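Long-range contact in PadR family transcriptional regulator (Listeria monocytogenes, PDB 6ABQ), which probably binds DNA as a dimeric PadR-family transcriptional regulator whose activity appears to be controlled by a ligand: residues K8-L18 with L40-I48. Numbering follows the deposited sequence. Where two conformers were deposited one is given.
Sequences KGLTELLKGSL and LNDLGFDEI
Glu47 OE1 is gripped three times: by the backbone of Gly9 and by two waters. Gly9 N donates to Glu47 OE1 over 3.0 Å at an N-H...O angle of 157°, arriving from above the carboxylate plane rather than within it. One water donates to OE1 and accepts from Leu10 N; a second donates to OE1 and lies unusually close to Thr11 OG1, a short bond to be read with caution. A single carboxylate oxygen thus gathers three successive residues of 8-18. With chi2 at -176° the Glu47 chain runs straight out to them, while Lys8, bent at chi2, lays its CD 3.6 Å from Glu47 OE2 and carries its amine on to Asp46. The salt bridge from Lys8 NZ to Asp46 OD2 is long, at 3.9 Å.

Beyond these polar groups the contact is apolar. Leu14 CD2 sits over the centre of one Phe45 face, a CH-pi contact 11° off the normal, whereas Leu10 CD1 meets the ring edge near its plane. In the Ile48 conformer given, one of two deposited, Leu14 CD1 lies 3.6 Å from Ile48 CD1 and Leu18 CD2 approaches the same methyl tip to tip, so these contacts are less certain. Asn41 ND2 fixes the loop carrying these groups through bonds to Phe45 O and Ile48 O, the latter nearly straight. Ile102 of the second subunit also packs on Leu14, placing the contact beside the dimer interface. Helix 33-42 closes in a Schellman motif at Gly44, and the loop that follows, leading into helix 50-62, is the turn of the helix-turn-helix in this PadR-type winged-helix fold, with residues 8-18 packed against it.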
# COMPACT_ATOMS: atom_id res chain seq x y z
N LYS B 8 8.46 10.43 -6.45
CA LYS B 8 9.25 9.27 -6.05
C LYS B 8 8.83 8.86 -4.62
O LYS B 8 7.90 9.43 -4.05
CB LYS B 8 10.76 9.57 -6.11
CG LYS B 8 11.31 10.12 -7.43
CD LYS B 8 11.34 9.07 -8.53
CE LYS B 8 12.04 9.60 -9.76
NZ LYS B 8 11.88 8.64 -10.89
N GLY B 9 9.53 7.86 -4.07
CA GLY B 9 9.29 7.39 -2.70
C GLY B 9 7.96 6.70 -2.49
O GLY B 9 7.39 6.78 -1.40
N LEU B 10 7.47 6.01 -3.53
CA LEU B 10 6.17 5.34 -3.50
C LEU B 10 6.23 3.85 -3.14
O LEU B 10 5.18 3.22 -2.98
CB LEU B 10 5.43 5.51 -4.84
CG LEU B 10 5.23 6.88 -5.48
CD1 LEU B 10 4.69 6.72 -6.89
CD2 LEU B 10 4.32 7.78 -4.65
N THR B 11 7.44 3.30 -2.99
CA THR B 11 7.64 1.85 -2.82
C THR B 11 6.82 1.23 -1.68
O THR B 11 6.05 0.29 -1.91
CB THR B 11 9.14 1.47 -2.70
OG1 THR B 11 9.86 2.08 -3.77
CG2 THR B 11 9.34 -0.05 -2.78
N GLU B 12 6.98 1.78 -0.47
CA GLU B 12 6.28 1.28 0.72
C GLU B 12 4.75 1.31 0.57
O GLU B 12 4.09 0.31 0.86
CB GLU B 12 6.72 2.03 1.99
CG GLU B 12 8.12 1.69 2.48
CD GLU B 12 9.19 2.65 1.97
OE1 GLU B 12 9.22 2.96 0.75
OE2 GLU B 12 10.02 3.10 2.80
N LEU B 13 4.23 2.44 0.08
CA LEU B 13 2.79 2.67 -0.13
C LEU B 13 2.14 1.76 -1.16
O LEU B 13 0.93 1.53 -1.11
CB LEU B 13 2.52 4.13 -0.51
CG LEU B 13 2.02 5.10 0.57
CD1 LEU B 13 3.09 5.40 1.61
CD2 LEU B 13 1.51 6.38 -0.07
N LEU B 14 2.95 1.25 -2.09
CA LEU B 14 2.48 0.37 -3.17
C LEU B 14 2.38 -1.11 -2.79
O LEU B 14 1.89 -1.92 -3.59
CB LEU B 14 3.38 0.53 -4.41
CG LEU B 14 3.24 1.80 -5.25
CD1 LEU B 14 4.37 1.86 -6.27
CD2 LEU B 14 1.89 1.91 -5.94
N LYS B 15 2.83 -1.47 -1.59
CA LYS B 15 2.70 -2.83 -1.06
C LYS B 15 1.22 -3.19 -0.92
O LYS B 15 0.45 -2.46 -0.30
CB LYS B 15 3.40 -2.98 0.30
CG LYS B 15 4.92 -2.96 0.24
CD LYS B 15 5.51 -4.31 -0.15
CE LYS B 15 7.03 -4.27 -0.11
NZ LYS B 15 7.66 -5.52 -0.61
N GLY B 16 0.84 -4.32 -1.52
CA GLY B 16 -0.56 -4.74 -1.56
C GLY B 16 -1.26 -4.31 -2.84
O GLY B 16 -2.08 -5.06 -3.39
N SER B 17 -0.93 -3.11 -3.31
CA SER B 17 -1.46 -2.59 -4.57
C SER B 17 -0.74 -3.17 -5.77
O SER B 17 -1.36 -3.45 -6.79
CB SER B 17 -1.40 -1.07 -4.60
OG SER B 17 -2.39 -0.52 -3.75
N LEU B 18 0.58 -3.37 -5.62
CA LEU B 18 1.46 -3.86 -6.68
C LEU B 18 1.04 -5.18 -7.30
O LEU B 18 0.98 -5.29 -8.53
CB LEU B 18 2.92 -3.94 -6.21
CG LEU B 18 3.78 -2.70 -6.43
CD1 LEU B 18 5.21 -2.97 -5.97
CD2 LEU B 18 3.76 -2.25 -7.89
N LEU B 40 4.20 -0.50 -15.58
CA LEU B 40 4.07 0.14 -14.27
C LEU B 40 4.85 1.46 -14.17
O LEU B 40 4.36 2.41 -13.56
CB LEU B 40 4.47 -0.82 -13.13
CG LEU B 40 3.59 -2.08 -12.98
CD1 LEU B 40 4.31 -3.15 -12.17
CD2 LEU B 40 2.23 -1.74 -12.37
N ASN B 41 6.04 1.51 -14.79
CA ASN B 41 6.86 2.74 -14.83
C ASN B 41 6.19 3.87 -15.60
O ASN B 41 6.17 5.01 -15.13
CB ASN B 41 8.25 2.48 -15.43
CG ASN B 41 9.12 1.55 -14.58
OD1 ASN B 41 10.11 1.02 -15.08
ND2 ASN B 41 8.78 1.35 -13.30
N ASP B 42 5.62 3.54 -16.76
CA ASP B 42 4.91 4.49 -17.63
C ASP B 42 3.60 4.98 -17.02
O ASP B 42 3.18 6.10 -17.29
CB ASP B 42 4.66 3.87 -19.01
CG ASP B 42 5.94 3.78 -19.86
OD1 ASP B 42 6.96 4.43 -19.52
OD2 ASP B 42 5.91 3.05 -20.88
N LEU B 43 2.98 4.13 -16.21
CA LEU B 43 1.81 4.49 -15.41
C LEU B 43 2.13 5.58 -14.38
O LEU B 43 1.24 6.28 -13.92
CB LEU B 43 1.28 3.23 -14.71
CG LEU B 43 -0.01 3.20 -13.89
CD1 LEU B 43 -1.20 3.56 -14.76
CD2 LEU B 43 -0.17 1.82 -13.28
N GLY B 44 3.41 5.71 -14.03
CA GLY B 44 3.87 6.69 -13.06
C GLY B 44 4.58 6.08 -11.86
O GLY B 44 5.06 6.82 -11.00
N PHE B 45 4.64 4.75 -11.80
CA PHE B 45 5.36 4.09 -10.72
C PHE B 45 6.80 3.83 -11.17
O PHE B 45 7.17 2.71 -11.56
CB PHE B 45 4.62 2.83 -10.22
CG PHE B 45 3.17 3.08 -9.82
CD1 PHE B 45 2.80 4.24 -9.11
CD2 PHE B 45 2.18 2.14 -10.12
CE1 PHE B 45 1.48 4.46 -8.74
CE2 PHE B 45 0.86 2.36 -9.75
CZ PHE B 45 0.51 3.52 -9.06
N ASP B 46 7.58 4.91 -11.10
CA ASP B 46 8.90 5.04 -11.73
C ASP B 46 10.04 4.26 -11.10
O ASP B 46 11.07 4.06 -11.75
CB ASP B 46 9.32 6.52 -11.73
CG ASP B 46 9.02 7.22 -13.04
OD1 ASP B 46 9.28 6.61 -14.11
OD2 ASP B 46 8.56 8.38 -13.00
N GLU B 47 9.89 3.85 -9.85
CA GLU B 47 11.03 3.28 -9.13
C GLU B 47 11.04 1.75 -9.07
O GLU B 47 12.07 1.17 -8.72
CB GLU B 47 11.21 3.94 -7.75
CG GLU B 47 11.72 5.37 -7.86
CD GLU B 47 11.99 6.03 -6.52
OE1 GLU B 47 11.15 5.92 -5.60
OE2 GLU B 47 13.06 6.69 -6.39
N ILE B 48 9.92 1.10 -9.43
CA ILE B 48 9.84 -0.36 -9.54
C ILE B 48 10.82 -0.87 -10.59
O ILE B 48 10.77 -0.43 -11.75
CB ILE B 48 8.40 -0.87 -9.86
CG1 ILE B 48 7.51 -0.79 -8.63
CG2 ILE B 48 8.39 -2.32 -10.33
CD1 ILE B 48 6.47 0.28 -8.74
O HOH W 1 8.44 5.62 -6.31
O HOH W 2 10.53 4.43 -3.29